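Long-range contact in aclacinomycin-N/aclacinomycin-A oxidase (Streptomyces galilaeus, PDB 2IPI), which uses bicovalently bound FAD and oxygen to oxidise the terminal sugar of aclacinomycin N to aclacinomycin A, and then aclacinomycin A to aclacinomycin Y: residues F358-R369 against D417-W428. Numbering follows the deposited sequence.
With AKY (methyl (2S,4R)-2-ethyl-2,5,7-trihydroxy-6,11-dioxo-4-{[2,3,6-trideoxy-4-O-{2,6-dideoxy-4-O-[(2S,6S)-6-methyl-5-oxotetrahydro-2h -pyran-2-yl]-alpha-D-lyxo-hexopyranosyl}-3-(dimethylamino)-D-ribo-hexopyranosyl]oxy}-1,2,3,4,6,11-hexahydrotetracene-1-c arboxylate), chain E.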
loop_
_atom_site.group_PDB
_atom_site.type_symbol
_atom_site.label_atom_id
_atom_site.label_comp_id
_atom_site.label_asym_id
_atom_site.label_seq_id
_atom_site.Cartn_x
_atom_site.Cartn_y
_atom_site.Cartn_z
ATOM N N PHE A 358 -11.835 -4.624 16.849
ATOM C CA PHE A 358 -10.393 -4.771 17.052
ATOM C C PHE A 358 -9.667 -3.763 16.164
ATOM O O PHE A 358 -9.253 -4.096 15.062
ATOM C CB PHE A 358 -9.912 -6.181 16.753
ATOM C CG PHE A 358 -10.763 -7.285 17.353
ATOM C CD1 PHE A 358 -10.529 -7.783 18.615
ATOM C CD2 PHE A 358 -11.818 -7.801 16.610
ATOM C CE1 PHE A 358 -11.306 -8.792 19.154
ATOM C CE2 PHE A 358 -12.593 -8.825 17.122
ATOM C CZ PHE A 358 -12.340 -9.314 18.389
ATOM N N ASP A 359 -9.548 -2.533 16.671
ATOM C CA ASP A 359 -9.097 -1.448 15.805
ATOM C C ASP A 359 -7.623 -1.095 16.017
ATOM O O ASP A 359 -7.112 -0.265 15.253
ATOM C CB ASP A 359 -9.965 -0.210 15.995
ATOM C CG ASP A 359 -9.827 0.419 17.368
ATOM O OD1 ASP A 359 -10.341 1.542 17.572
ATOM O OD2 ASP A 359 -9.235 -0.200 18.274
ATOM N N ARG A 360 -6.977 -1.714 16.997
ATOM C CA ARG A 360 -5.572 -1.430 17.259
ATOM C C ARG A 360 -4.669 -2.379 16.477
ATOM O O ARG A 360 -4.879 -3.594 16.548
ATOM C CB ARG A 360 -5.261 -1.529 18.757
ATOM C CG ARG A 360 -6.041 -0.613 19.674
ATOM C CD ARG A 360 -5.230 -0.355 20.950
ATOM N NE ARG A 360 -5.600 0.890 21.600
ATOM C CZ ARG A 360 -4.900 1.983 21.828
ATOM N NH1 ARG A 360 -5.479 3.001 22.457
ATOM N NH2 ARG A 360 -3.639 2.120 21.458
ATOM N N THR A 361 -3.686 -1.868 15.740
ATOM C CA THR A 361 -2.792 -2.696 14.950
ATOM C C THR A 361 -1.333 -2.227 14.966
ATOM O O THR A 361 -1.004 -1.066 15.163
ATOM C CB THR A 361 -3.195 -2.760 13.456
ATOM O OG1 THR A 361 -3.003 -1.445 12.895
ATOM C CG2 THR A 361 -4.654 -3.116 13.260
ATOM N N LYS A 362 -0.449 -3.176 14.731
ATOM C CA LYS A 362 0.957 -2.981 14.443
ATOM C C LYS A 362 1.375 -3.871 13.289
ATOM O O LYS A 362 1.098 -5.075 13.333
ATOM C CB LYS A 362 1.819 -3.253 15.685
ATOM C CG LYS A 362 3.305 -3.006 15.508
ATOM C CD LYS A 362 3.659 -1.833 14.631
ATOM C CE LYS A 362 4.592 -0.779 15.187
ATOM N NZ LYS A 362 5.393 -0.157 14.081
ATOM N N SER A 363 2.015 -3.332 12.245
ATOM C CA SER A 363 2.407 -4.220 11.149
ATOM C C SER A 363 3.743 -3.861 10.519
ATOM O O SER A 363 4.319 -2.786 10.717
ATOM C CB SER A 363 1.321 -4.267 10.062
ATOM O OG SER A 363 0.783 -2.982 9.838
ATOM N N LYS A 364 4.269 -4.829 9.755
ATOM C CA LYS A 364 5.577 -4.727 9.126
ATOM C C LYS A 364 5.708 -5.696 7.962
ATOM O O LYS A 364 5.355 -6.880 8.052
ATOM C CB LYS A 364 6.717 -4.977 10.114
ATOM C CG LYS A 364 6.288 -5.796 11.316
ATOM C CD LYS A 364 7.434 -5.981 12.274
ATOM C CE LYS A 364 8.411 -4.835 12.311
ATOM N NZ LYS A 364 8.320 -3.986 13.528
ATOM N N GLY A 365 6.257 -5.181 6.857
ATOM C CA GLY A 365 6.364 -5.944 5.646
ATOM C C GLY A 365 7.741 -6.249 5.124
ATOM O O GLY A 365 8.734 -6.004 5.819
ATOM N N ALA A 366 7.770 -6.785 3.902
ATOM C CA ALA A 366 8.983 -7.172 3.198
ATOM C C ALA A 366 8.732 -7.554 1.738
ATOM O O ALA A 366 7.678 -8.068 1.356
ATOM C CB ALA A 366 9.666 -8.352 3.895
ATOM N N TYR A 367 9.724 -7.315 0.893
ATOM C CA TYR A 367 9.801 -7.732 -0.493
ATOM C C TYR A 367 10.752 -8.924 -0.639
ATOM O O TYR A 367 11.934 -8.794 -0.316
ATOM C CB TYR A 367 10.315 -6.609 -1.401
ATOM C CG TYR A 367 9.327 -5.521 -1.725
ATOM C CD1 TYR A 367 8.300 -5.748 -2.643
ATOM C CD2 TYR A 367 9.400 -4.269 -1.140
ATOM C CE1 TYR A 367 7.400 -4.756 -2.942
ATOM C CE2 TYR A 367 8.494 -3.259 -1.431
ATOM C CZ TYR A 367 7.490 -3.514 -2.343
ATOM O OH TYR A 367 6.566 -2.550 -2.667
ATOM N N LEU A 368 10.288 -10.087 -1.096
ATOM C CA LEU A 368 11.194 -11.226 -1.221
ATOM C C LEU A 368 11.696 -11.383 -2.657
ATOM O O LEU A 368 10.891 -11.408 -3.591
ATOM C CB LEU A 368 10.553 -12.557 -0.818
ATOM C CG LEU A 368 9.864 -12.667 0.539
ATOM C CD1 LEU A 368 9.225 -14.040 0.750
ATOM C CD2 LEU A 368 10.831 -12.366 1.666
ATOM N N ARG A 369 12.995 -11.539 -2.838
ATOM C CA ARG A 369 13.548 -11.813 -4.156
ATOM C C ARG A 369 13.611 -13.306 -4.443
ATOM O O ARG A 369 13.577 -13.722 -5.603
ATOM C CB ARG A 369 14.952 -11.240 -4.309
ATOM C CG ARG A 369 15.005 -9.808 -4.805
ATOM C CD ARG A 369 16.470 -9.402 -4.998
ATOM N NE ARG A 369 16.852 -9.496 -6.405
ATOM C CZ ARG A 369 18.032 -9.949 -6.843
ATOM N NH1 ARG A 369 19.000 -10.431 -5.991
ATOM N NH2 ARG A 369 18.230 -9.960 -8.162
ATOM N N ASP A 417 12.132 -6.360 -8.732
ATOM C CA ASP A 417 12.571 -7.732 -9.076
ATOM C C ASP A 417 12.301 -8.636 -7.866
ATOM O O ASP A 417 13.178 -9.381 -7.443
ATOM C CB ASP A 417 14.018 -7.774 -9.519
ATOM C CG ASP A 417 14.575 -9.118 -9.932
ATOM O OD1 ASP A 417 15.663 -9.503 -9.449
ATOM O OD2 ASP A 417 13.966 -9.852 -10.740
ATOM N N SER A 418 11.073 -8.517 -7.367
ATOM C CA SER A 418 10.566 -9.341 -6.283
ATOM C C SER A 418 9.447 -10.256 -6.787
ATOM O O SER A 418 8.748 -9.928 -7.749
ATOM C CB SER A 418 10.085 -8.493 -5.109
ATOM O OG SER A 418 11.190 -7.844 -4.486
ATOM N N ILE A 419 9.293 -11.407 -6.118
ATOM C CA ILE A 419 8.356 -12.437 -6.552
ATOM C C ILE A 419 7.165 -12.531 -5.608
ATOM O O ILE A 419 6.093 -13.013 -5.997
ATOM C CB ILE A 419 9.028 -13.817 -6.639
ATOM C CG1 ILE A 419 9.356 -14.450 -5.286
ATOM C CG2 ILE A 419 10.286 -13.769 -7.507
ATOM C CD1 ILE A 419 10.267 -15.664 -5.372
ATOM N N ILE A 420 7.357 -12.090 -4.364
ATOM C CA ILE A 420 6.341 -12.119 -3.330
ATOM C C ILE A 420 6.471 -10.952 -2.363
ATOM O O ILE A 420 7.584 -10.544 -2.043
ATOM C CB ILE A 420 6.418 -13.434 -2.532
ATOM C CG1 ILE A 420 6.127 -14.694 -3.352
ATOM C CG2 ILE A 420 5.489 -13.396 -1.327
ATOM C CD1 ILE A 420 6.845 -15.928 -2.850
ATOM N N LYS A 421 5.354 -10.411 -1.891
ATOM C CA LYS A 421 5.375 -9.373 -0.864
ATOM C C LYS A 421 4.768 -9.897 0.438
ATOM O O LYS A 421 3.753 -10.595 0.391
ATOM C CB LYS A 421 4.576 -8.170 -1.341
ATOM C CG LYS A 421 5.330 -6.846 -1.302
ATOM C CD LYS A 421 4.311 -5.746 -1.043
ATOM C CE LYS A 421 4.076 -4.977 -2.340
ATOM N NZ LYS A 421 4.314 -3.529 -2.237
ATOM N N VAL A 422 5.338 -9.537 1.583
ATOM C CA VAL A 422 4.763 -10.030 2.844
ATOM C C VAL A 422 4.384 -8.877 3.759
ATOM O O VAL A 422 5.022 -7.829 3.777
ATOM C CB VAL A 422 5.679 -11.025 3.584
ATOM C CG1 VAL A 422 6.571 -11.790 2.610
ATOM C CG2 VAL A 422 6.550 -10.353 4.628
ATOM N N TRP A 423 3.315 -9.039 4.524
ATOM C CA TRP A 423 2.849 -8.050 5.491
ATOM C C TRP A 423 2.518 -8.733 6.811
ATOM O O TRP A 423 1.589 -9.544 6.837
ATOM C CB TRP A 423 1.604 -7.323 4.989
ATOM C CG TRP A 423 1.106 -6.174 5.822
ATOM C CD1 TRP A 423 1.769 -5.001 6.033
ATOM C CD2 TRP A 423 -0.129 -6.077 6.542
ATOM N NE1 TRP A 423 1.015 -4.184 6.841
ATOM C CE2 TRP A 423 -0.156 -4.821 7.169
ATOM C CE3 TRP A 423 -1.226 -6.930 6.725
ATOM C CZ2 TRP A 423 -1.218 -4.390 7.958
ATOM C CZ3 TRP A 423 -2.281 -6.504 7.505
ATOM C CH2 TRP A 423 -2.284 -5.243 8.121
ATOM N N MET A 424 3.246 -8.422 7.882
ATOM C CA MET A 424 2.937 -9.101 9.149
ATOM C C MET A 424 2.331 -8.137 10.160
ATOM O O MET A 424 2.731 -6.977 10.249
ATOM C CB MET A 424 4.174 -9.728 9.773
ATOM C CG MET A 424 5.079 -10.433 8.775
ATOM S SD MET A 424 6.475 -11.165 9.658
ATOM C CE MET A 424 7.189 -12.134 8.339
ATOM N N SER A 425 1.363 -8.657 10.917
ATOM C CA SER A 425 0.626 -7.837 11.852
ATOM C C SER A 425 0.167 -8.584 13.104
ATOM O O SER A 425 0.177 -9.810 13.135
ATOM C CB SER A 425 -0.626 -7.257 11.167
ATOM O OG SER A 425 -1.578 -8.288 10.932
ATOM N N ALA A 426 -0.214 -7.768 14.063
ATOM C CA ALA A 426 -0.946 -8.024 15.278
ATOM C C ALA A 426 -2.094 -7.009 15.319
ATOM O O ALA A 426 -1.889 -5.835 14.994
ATOM C CB ALA A 426 -0.115 -7.887 16.541
ATOM N N THR A 427 -3.241 -7.507 15.691
ATOM C CA THR A 427 -4.498 -6.784 15.726
ATOM C C THR A 427 -5.200 -7.075 17.045
ATOM O O THR A 427 -5.231 -8.258 17.409
ATOM C CB THR A 427 -5.412 -7.202 14.556
ATOM O OG1 THR A 427 -4.618 -7.285 13.366
ATOM C CG2 THR A 427 -6.502 -6.165 14.363
ATOM N N TRP A 428 -5.693 -6.039 17.705
ATOM C CA TRP A 428 -6.324 -6.211 19.014
ATOM C C TRP A 428 -7.307 -5.100 19.353
ATOM O O TRP A 428 -7.496 -4.141 18.625
ATOM C CB TRP A 428 -5.295 -6.326 20.127
ATOM C CG TRP A 428 -4.428 -5.187 20.504
ATOM C CD1 TRP A 428 -4.585 -4.380 21.606
ATOM C CD2 TRP A 428 -3.262 -4.699 19.822
ATOM N NE1 TRP A 428 -3.593 -3.432 21.644
ATOM C CE2 TRP A 428 -2.769 -3.599 20.567
ATOM C CE3 TRP A 428 -2.571 -5.061 18.666
ATOM C CZ2 TRP A 428 -1.635 -2.882 20.182
ATOM C CZ3 TRP A 428 -1.449 -4.349 18.290
ATOM C CH2 TRP A 428 -0.988 -3.269 19.045
HETATM O O15 AKY E . -1.170 -4.929 1.096
HETATM C C42 AKY E . -2.128 -5.007 1.886
HETATM C C40 AKY E . -3.302 -5.931 1.480
HETATM C C38 AKY E . -4.360 -6.083 2.495
HETATM C C39 AKY E . -2.087 -4.502 3.386
HETATM C C41 AKY E . -1.153 -4.466 4.349
HETATM O O14 AKY E . -3.349 -4.369 3.999
HETATM C C37 AKY E . -4.134 -5.546 3.865
HETATM O O13 AKY E . -5.373 -5.457 4.522
HETATM C C35 AKY E . -5.371 -5.813 5.873
HETATM C C34 AKY E . -6.033 -7.171 6.129
HETATM C C36 AKY E . -5.879 -8.074 5.032
HETATM O O11 AKY E . -7.503 -7.096 6.537
HETATM C C33 AKY E . -5.920 -4.704 6.752
HETATM O O12 AKY E . -5.285 -3.332 6.610
HETATM C C32 AKY E . -7.312 -4.710 6.872
HETATM C C31 AKY E . -7.781 -5.908 7.445
HETATM O O7 AKY E . -9.672 -9.854 12.244
HETATM C C7 AKY E . -10.825 -9.441 12.979
HETATM C C8 AKY E . -12.038 -9.662 12.162
HETATM C C9 AKY E . -12.469 -11.104 12.240
HETATM O O9 AKY E . -11.341 -11.863 11.970
HETATM C C13 AKY E . -13.598 -11.316 11.298
HETATM C C14 AKY E . -13.012 -10.998 9.921
HETATM C C20 AKY E . -10.836 -10.269 14.224
HETATM C C19 AKY E . -11.799 -11.237 14.519
HETATM C C10 AKY E . -12.996 -11.335 13.604
HETATM C C11 AKY E . -11.767 -11.925 15.732
HETATM C C18 AKY E . -10.782 -11.645 16.678
HETATM C C17 AKY E . -9.813 -10.672 16.403
HETATM C C6 AKY E . -9.853 -10.012 15.180
HETATM O O6 AKY E . -8.938 -9.065 14.885
HETATM C C12 AKY E . -10.801 -12.312 17.924
HETATM O O3 AKY E . -11.649 -13.192 18.186
HETATM C C15 AKY E . -9.837 -11.967 18.904
HETATM C C1 AKY E . -9.898 -12.574 20.157
HETATM C C2 AKY E . -9.007 -12.236 21.177
HETATM C C3 AKY E . -8.034 -11.274 20.907
HETATM C C16 AKY E . -8.862 -10.983 18.632
HETATM C C5 AKY E . -8.847 -10.332 17.379
HETATM O O5 AKY E . -8.060 -9.417 17.064
HETATM C C4 AKY E . -7.962 -10.660 19.659
HETATM O O4 AKY E . -6.998 -9.722 19.473
HETATM O O18 AKY E . -7.311 -6.200 8.770
HETATM C C45 AKY E . -8.875 -8.732 11.839
HETATM C C43 AKY E . -13.960 -10.228 14.022
HETATM O O16 AKY E . -13.553 -9.145 14.456
HETATM O O17 AKY E . -15.309 -10.419 13.950
HETATM C C44 AKY E . -15.839 -10.270 15.274
HETATM O O19 AKY E . -9.609 -7.739 11.166
HETATM C C47 AKY E . -7.022 -8.106 10.239
HETATM N N11 AKY E . -5.783 -7.493 10.752
HETATM C C52 AKY E . -4.524 -7.930 10.253
HETATM C C51 AKY E . -5.824 -6.122 11.137
HETATM C C46 AKY E . -7.733 -9.241 10.966
HETATM C C48 AKY E . -8.007 -7.293 9.398
HETATM C C49 AKY E . -9.105 -6.724 10.279
HETATM C C50 AKY E . -9.076 -5.251 10.706
#
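With chi1 67°, the indole of Trp428 sits between its own backbone N and carbonyl carbon and leans across to Arg360. There Arg360 CB lies over the five-membered ring, 3.8 Å from its centroid, a CH-pi contact. Asp434 accepts from the indole NE1. A classic beta bulge sets both Asp359 and Arg360 opposite Trp428.

Beyond it, 360-368 and 420-428 run antiparallel. Paired backbone bonds join Arg360 to Trp428, Lys362 to Ala426, Lys364 to Met424 and Ala366 to Val422. Gly365 CA passes 3.0 Å from Val422 O.

Thr361, Ser363, Tyr367, Trp423, Ser425 and Thr427 share one face. Trp423 CG is anti to its backbone N (chi1 -174°), and Ser363 OG comes within 3.1 Å of Trp423 CZ2. The Lys421 chain runs alongside the Tyr367 ring, with CG 3.4 Å from Tyr367 CE1. On the other face, Leu368 CD1 packs on Val422 CG1 at 3.9 Å. At the far end, Arg369 NE and NH2 both grip Asp417 OD1, with NH2 at 2.9 Å, in a side-on salt bridge.

Phe358 lays one ring face on the tetracycle of the bound anthracycline. Thr427 OG1 and ligand N11 share a hydrogen bond of 2.9 Å. The terminal sugar's methyl C41 lies over one face of Trp423, near Tyr397 and Tyr469, the active-site proton acceptors. This antiparallel pairing at the edge of the seven-stranded sheet forms a wall of the substrate pocket.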